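Local coordinates for protein beta-lactamase (Chitinophaga pinensis, PDB 6N36) that probably hydrolyses the amide bond of beta-lactam antibiotics, as a metallo-beta-lactamase with two zinc ions bound in its active site, at residues D19-G33 and T60-K72. Sequence-based numbering, arbitrary orientation.
Sequences DYQPFRIAGNLYYIG and TLIKAHMKTLGFK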
loop_
_atom_site.group_PDB
_atom_site.type_symbol
_atom_site.label_atom_id
_atom_site.label_comp_id
_atom_site.label_asym_id
_atom_site.label_seq_id
_atom_site.Cartn_x
_atom_site.Cartn_y
_atom_site.Cartn_z
ATOM N N ASP A 19 -15.003 4.407 -9.356
ATOM C CA ASP A 19 -14.046 4.263 -10.472
ATOM C C ASP A 19 -13.215 5.536 -10.584
ATOM O O ASP A 19 -13.617 6.629 -10.133
ATOM C CB ASP A 19 -14.773 3.905 -11.764
ATOM C CG ASP A 19 -13.917 3.245 -12.825
ATOM O OD1 ASP A 19 -12.702 2.986 -12.583
ATOM O OD2 ASP A 19 -14.458 3.028 -13.897
ATOM N N TYR A 20 -12.011 5.366 -11.104
ATOM C CA TYR A 20 -11.088 6.469 -11.394
ATOM C C TYR A 20 -10.303 6.085 -12.650
ATOM O O TYR A 20 -9.851 4.927 -12.706
ATOM C CB TYR A 20 -10.225 6.736 -10.159
ATOM C CG TYR A 20 -9.465 8.024 -10.278
ATOM C CD1 TYR A 20 -10.093 9.231 -10.027
ATOM C CD2 TYR A 20 -8.149 8.064 -10.696
ATOM C CE1 TYR A 20 -9.426 10.432 -10.167
ATOM C CE2 TYR A 20 -7.457 9.252 -10.834
ATOM C CZ TYR A 20 -8.098 10.451 -10.562
ATOM O OH TYR A 20 -7.502 11.664 -10.729
ATOM N N GLN A 21 -10.055 7.055 -13.523
ATOM C CA GLN A 21 -9.321 6.875 -14.800
ATOM C C GLN A 21 -7.883 6.488 -14.462
ATOM O O GLN A 21 -7.185 7.267 -13.841
ATOM C CB GLN A 21 -9.367 8.195 -15.588
ATOM C CG GLN A 21 -8.753 8.127 -16.977
ATOM C CD GLN A 21 -8.955 9.348 -17.861
ATOM O OE1 GLN A 21 -8.132 9.649 -18.716
ATOM N NE2 GLN A 21 -10.033 10.092 -17.660
ATOM N N PRO A 22 -7.380 5.321 -14.888
ATOM C CA PRO A 22 -5.987 5.004 -14.597
ATOM C C PRO A 22 -5.063 5.932 -15.388
ATOM O O PRO A 22 -5.394 6.485 -16.434
ATOM C CB PRO A 22 -5.838 3.556 -15.051
ATOM C CG PRO A 22 -6.886 3.401 -16.110
ATOM C CD PRO A 22 -8.042 4.264 -15.648
ATOM N N PHE A 23 -3.832 6.056 -14.884
ATOM C CA PHE A 23 -2.889 6.983 -15.496
ATOM C C PHE A 23 -1.457 6.616 -15.155
ATOM O O PHE A 23 -1.202 5.985 -14.130
ATOM C CB PHE A 23 -3.212 8.412 -15.072
ATOM C CG PHE A 23 -2.983 8.770 -13.625
ATOM C CD1 PHE A 23 -3.908 8.460 -12.634
ATOM C CD2 PHE A 23 -1.778 9.328 -13.228
ATOM C CE1 PHE A 23 -3.671 8.812 -11.310
ATOM C CE2 PHE A 23 -1.555 9.708 -11.910
ATOM C CZ PHE A 23 -2.476 9.388 -10.936
ATOM N N ARG A 24 -0.561 7.093 -16.002
ATOM C CA ARG A 24 0.883 6.948 -15.802
ATOM C C ARG A 24 1.345 8.015 -14.811
ATOM O O ARG A 24 1.097 9.246 -14.995
ATOM C CB ARG A 24 1.578 7.173 -17.141
ATOM C CG ARG A 24 3.070 6.945 -17.099
ATOM C CD ARG A 24 3.593 7.291 -18.499
ATOM N NE ARG A 24 5.028 7.170 -18.569
ATOM C CZ ARG A 24 5.793 7.861 -19.394
ATOM N NH1 ARG A 24 5.295 8.869 -20.091
ATOM N NH2 ARG A 24 7.097 7.652 -19.360
ATOM N N ILE A 25 1.932 7.557 -13.707
ATOM C CA ILE A 25 2.453 8.495 -12.681
ATOM C C ILE A 25 3.804 9.028 -13.144
ATOM O O ILE A 25 3.990 10.267 -13.190
ATOM C CB ILE A 25 2.528 7.759 -11.326
ATOM C CG1 ILE A 25 1.143 7.315 -10.843
ATOM C CG2 ILE A 25 3.253 8.654 -10.324
ATOM C CD1 ILE A 25 1.187 6.275 -9.739
ATOM N N ALA A 26 4.738 8.128 -13.369
ATOM C CA ALA A 26 6.152 8.455 -13.621
ATOM C C ALA A 26 6.779 7.219 -14.242
ATOM O O ALA A 26 6.696 6.154 -13.642
ATOM C CB ALA A 26 6.847 8.844 -12.356
ATOM N N GLY A 27 7.383 7.349 -15.421
ATOM C CA GLY A 27 8.074 6.181 -15.975
ATOM C C GLY A 27 7.106 5.019 -16.209
ATOM O O GLY A 27 6.004 5.221 -16.772
ATOM N N ASN A 28 7.506 3.857 -15.703
ATOM C CA ASN A 28 6.770 2.574 -15.786
ATOM C C ASN A 28 5.872 2.345 -14.565
ATOM O O ASN A 28 5.501 1.185 -14.313
ATOM C CB ASN A 28 7.739 1.421 -16.030
ATOM C CG ASN A 28 8.803 1.267 -14.965
ATOM O OD1 ASN A 28 9.369 2.253 -14.450
ATOM N ND2 ASN A 28 9.113 0.037 -14.636
ATOM N N LEU A 29 5.598 3.372 -13.784
ATOM C CA LEU A 29 4.687 3.281 -12.617
ATOM C C LEU A 29 3.352 3.923 -12.957
ATOM O O LEU A 29 3.308 5.100 -13.405
ATOM C CB LEU A 29 5.321 4.003 -11.434
ATOM C CG LEU A 29 4.399 4.192 -10.241
ATOM C CD1 LEU A 29 4.017 2.877 -9.582
ATOM C CD2 LEU A 29 5.019 5.134 -9.217
ATOM N N TYR A 30 2.303 3.159 -12.811
ATOM C CA TYR A 30 0.930 3.552 -13.175
ATOM C C TYR A 30 0.044 3.452 -11.925
ATOM O O TYR A 30 0.181 2.534 -11.077
ATOM C CB TYR A 30 0.357 2.636 -14.254
ATOM C CG TYR A 30 1.132 2.676 -15.541
ATOM C CD1 TYR A 30 2.286 1.913 -15.694
ATOM C CD2 TYR A 30 0.752 3.487 -16.593
ATOM C CE1 TYR A 30 3.054 1.973 -16.840
ATOM C CE2 TYR A 30 1.494 3.510 -17.776
ATOM C CZ TYR A 30 2.672 2.778 -17.882
ATOM O OH TYR A 30 3.436 2.764 -19.043
ATOM N N TYR A 31 -0.940 4.338 -11.902
ATOM C CA TYR A 31 -2.050 4.335 -10.933
ATOM C C TYR A 31 -3.204 3.552 -11.554
ATOM O O TYR A 31 -3.662 3.907 -12.640
ATOM C CB TYR A 31 -2.529 5.741 -10.589
ATOM C CG TYR A 31 -3.539 5.765 -9.460
ATOM C CD1 TYR A 31 -3.123 5.822 -8.137
ATOM C CD2 TYR A 31 -4.916 5.667 -9.693
ATOM C CE1 TYR A 31 -4.022 5.815 -7.104
ATOM C CE2 TYR A 31 -5.823 5.670 -8.649
ATOM C CZ TYR A 31 -5.381 5.795 -7.349
ATOM O OH TYR A 31 -6.239 5.770 -6.286
ATOM N N ILE A 32 -3.671 2.486 -10.933
ATOM C CA ILE A 32 -4.811 1.668 -11.429
ATOM C C ILE A 32 -5.861 1.457 -10.324
ATOM O O ILE A 32 -6.664 0.536 -10.428
ATOM C CB ILE A 32 -4.332 0.334 -12.023
ATOM C CG1 ILE A 32 -3.570 -0.562 -11.028
ATOM C CG2 ILE A 32 -3.520 0.613 -13.271
ATOM C CD1 ILE A 32 -3.410 -1.970 -11.537
ATOM N N GLY A 33 -5.846 2.304 -9.314
ATOM C CA GLY A 33 -6.727 2.165 -8.159
ATOM C C GLY A 33 -8.076 2.807 -8.366
ATOM O O GLY A 33 -8.465 3.117 -9.477
ATOM N N THR A 60 -11.808 -7.098 -10.634
ATOM C CA THR A 60 -12.474 -6.716 -11.890
ATOM C C THR A 60 -11.962 -5.353 -12.368
ATOM O O THR A 60 -11.680 -5.205 -13.613
ATOM C CB THR A 60 -13.999 -6.698 -11.712
ATOM O OG1 THR A 60 -14.337 -8.050 -11.386
ATOM C CG2 THR A 60 -14.713 -6.260 -12.966
ATOM N N LEU A 61 -11.877 -4.360 -11.467
ATOM C CA LEU A 61 -11.440 -2.981 -11.793
ATOM C C LEU A 61 -9.965 -2.979 -12.167
ATOM O O LEU A 61 -9.591 -2.244 -13.101
ATOM C CB LEU A 61 -11.685 -2.037 -10.610
ATOM C CG LEU A 61 -12.960 -1.186 -10.659
ATOM C CD1 LEU A 61 -12.648 0.212 -10.138
ATOM C CD2 LEU A 61 -13.572 -1.102 -12.043
ATOM N N ILE A 62 -9.175 -3.762 -11.465
ATOM C CA ILE A 62 -7.713 -3.857 -11.762
ATOM C C ILE A 62 -7.540 -4.390 -13.191
ATOM O O ILE A 62 -6.799 -3.752 -13.965
ATOM C CB ILE A 62 -6.996 -4.750 -10.748
ATOM C CG1 ILE A 62 -6.972 -4.050 -9.390
ATOM C CG2 ILE A 62 -5.576 -5.145 -11.184
ATOM C CD1 ILE A 62 -6.650 -4.989 -8.249
ATOM N N LYS A 63 -8.249 -5.450 -13.538
ATOM C CA LYS A 63 -8.158 -6.054 -14.910
ATOM C C LYS A 63 -8.568 -4.998 -15.951
ATOM O O LYS A 63 -7.858 -4.802 -17.003
ATOM C CB LYS A 63 -8.953 -7.369 -14.915
ATOM C CG LYS A 63 -8.879 -8.145 -16.217
ATOM C CD LYS A 63 -9.697 -9.435 -16.140
ATOM C CE LYS A 63 -9.554 -10.274 -17.395
ATOM N NZ LYS A 63 -9.021 -9.481 -18.526
ATOM N N ALA A 64 -9.680 -4.292 -15.730
ATOM C CA ALA A 64 -10.214 -3.288 -16.669
ATOM C C ALA A 64 -9.262 -2.117 -16.806
ATOM O O ALA A 64 -9.098 -1.582 -17.931
ATOM C CB ALA A 64 -11.579 -2.815 -16.227
ATOM N N HIS A 65 -8.689 -1.650 -15.676
ATOM C CA HIS A 65 -7.800 -0.477 -15.727
ATOM C C HIS A 65 -6.551 -0.857 -16.508
ATOM O O HIS A 65 -6.027 -0.025 -17.249
ATOM C CB HIS A 65 -7.481 -0.035 -14.312
ATOM C CG HIS A 65 -8.590 0.700 -13.671
ATOM N ND1 HIS A 65 -8.560 1.046 -12.326
ATOM C CD2 HIS A 65 -9.773 1.121 -14.141
ATOM C CE1 HIS A 65 -9.669 1.690 -12.033
ATOM N NE2 HIS A 65 -10.422 1.765 -13.115
ATOM N N MET A 66 -6.056 -2.066 -16.278
ATOM C CA MET A 66 -4.844 -2.526 -16.997
ATOM C C MET A 66 -5.130 -2.596 -18.503
ATOM O O MET A 66 -4.287 -2.098 -19.283
ATOM C CB MET A 66 -4.376 -3.845 -16.427
ATOM C CG MET A 66 -3.676 -3.648 -15.114
ATOM S SD MET A 66 -3.062 -5.176 -14.390
ATOM C CE MET A 66 -1.740 -5.494 -15.573
ATOM N N LYS A 67 -6.314 -3.070 -18.888
ATOM C CA LYS A 67 -6.693 -3.152 -20.316
ATOM C C LYS A 67 -6.688 -1.725 -20.880
ATOM O O LYS A 67 -6.142 -1.491 -22.001
ATOM C CB LYS A 67 -8.057 -3.829 -20.458
ATOM C CG LYS A 67 -8.548 -3.959 -21.893
ATOM C CD LYS A 67 -9.996 -4.432 -22.019
ATOM C CE LYS A 67 -10.627 -3.984 -23.327
ATOM N NZ LYS A 67 -12.104 -4.168 -23.391
ATOM N N THR A 68 -7.321 -0.759 -20.189
ATOM C CA THR A 68 -7.353 0.655 -20.640
ATOM C C THR A 68 -5.939 1.171 -20.943
ATOM O O THR A 68 -5.778 1.914 -21.918
ATOM C CB THR A 68 -8.042 1.572 -19.620
ATOM O OG1 THR A 68 -9.402 1.130 -19.606
ATOM C CG2 THR A 68 -7.881 3.036 -19.941
ATOM N N LEU A 69 -4.939 0.814 -20.118
ATOM C CA LEU A 69 -3.534 1.244 -20.276
ATOM C C LEU A 69 -2.786 0.410 -21.340
ATOM O O LEU A 69 -1.639 0.837 -21.660
ATOM C CB LEU A 69 -2.812 1.111 -18.939
ATOM C CG LEU A 69 -3.313 2.048 -17.827
ATOM C CD1 LEU A 69 -2.597 1.697 -16.517
ATOM C CD2 LEU A 69 -3.112 3.487 -18.212
ATOM N N GLY A 70 -3.335 -0.731 -21.761
ATOM C CA GLY A 70 -2.770 -1.626 -22.777
ATOM C C GLY A 70 -1.914 -2.732 -22.190
ATOM O O GLY A 70 -1.114 -3.338 -22.954
ATOM N N PHE A 71 -2.143 -3.096 -20.921
ATOM C CA PHE A 71 -1.397 -4.206 -20.283
ATOM C C PHE A 71 -2.356 -5.350 -19.961
ATOM O O PHE A 71 -3.596 -5.120 -19.762
ATOM C CB PHE A 71 -0.712 -3.749 -19.006
ATOM C CG PHE A 71 0.226 -2.585 -19.221
ATOM C CD1 PHE A 71 1.397 -2.798 -19.938
ATOM C CD2 PHE A 71 -0.054 -1.319 -18.749
ATOM C CE1 PHE A 71 2.287 -1.757 -20.165
ATOM C CE2 PHE A 71 0.822 -0.265 -19.000
ATOM C CZ PHE A 71 1.990 -0.503 -19.695
ATOM N N LYS A 72 -1.812 -6.543 -19.920
ATOM C CA LYS A 72 -2.569 -7.768 -19.601
ATOM C C LYS A 72 -2.446 -8.095 -18.116
ATOM O O LYS A 72 -1.340 -8.256 -17.598
ATOM C CB LYS A 72 -2.098 -8.950 -20.447
ATOM C CG LYS A 72 -2.584 -8.929 -21.885
ATOM C CD LYS A 72 -2.627 -10.297 -22.567
ATOM C CE LYS A 72 -1.656 -11.313 -22.015
ATOM N NZ LYS A 72 -1.011 -12.086 -23.107
#
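His65, buried on helix 58-69, is gripped at both ring nitrogens by 19-33. His65 ND1 donates to Ile32 O at 2.7 Å, nearly straight and from above the carbonyl plane, and His65 NE2 to Asp19 OD1 at 2.6 Å. Carboxylate and imidazole lie almost coplanar, 11° apart, and with both nitrogens donating the ring is probably protonated, its charge offset by Asp19. Pro22 CD covers one face in a CH-pi contact, 4.2 Å from the ring centroid; Leu61 O lies over the other. One turn on, Ile32 CG2 meets Leu69 CD1 at 3.5 Å, the closest apolar pair of the contact. With CG1 set between backbone N and carbonyl carbon (chi1 60°), Ile32 sends CD1 to Ile62 CG2 and Met66 CG. Toward solvent Thr68 CG2 only grazes Pro22 CG, but past the Schellman turn at Gly70 the edge of Phe71 sits snugly on the face of partly exposed Tyr30, centroids 5.1 Å apart. Phe71 also meets His48 edge-to-face. The hairpin of 23-26 and 29-31, with a classic bulge at Ile25 and Ala26 opposite Leu29, forms one margin of a mixed sheet; a helix packed on such a sheet is characteristic of the alpha-beta/beta-alpha sandwich of metallo-beta-lactamases.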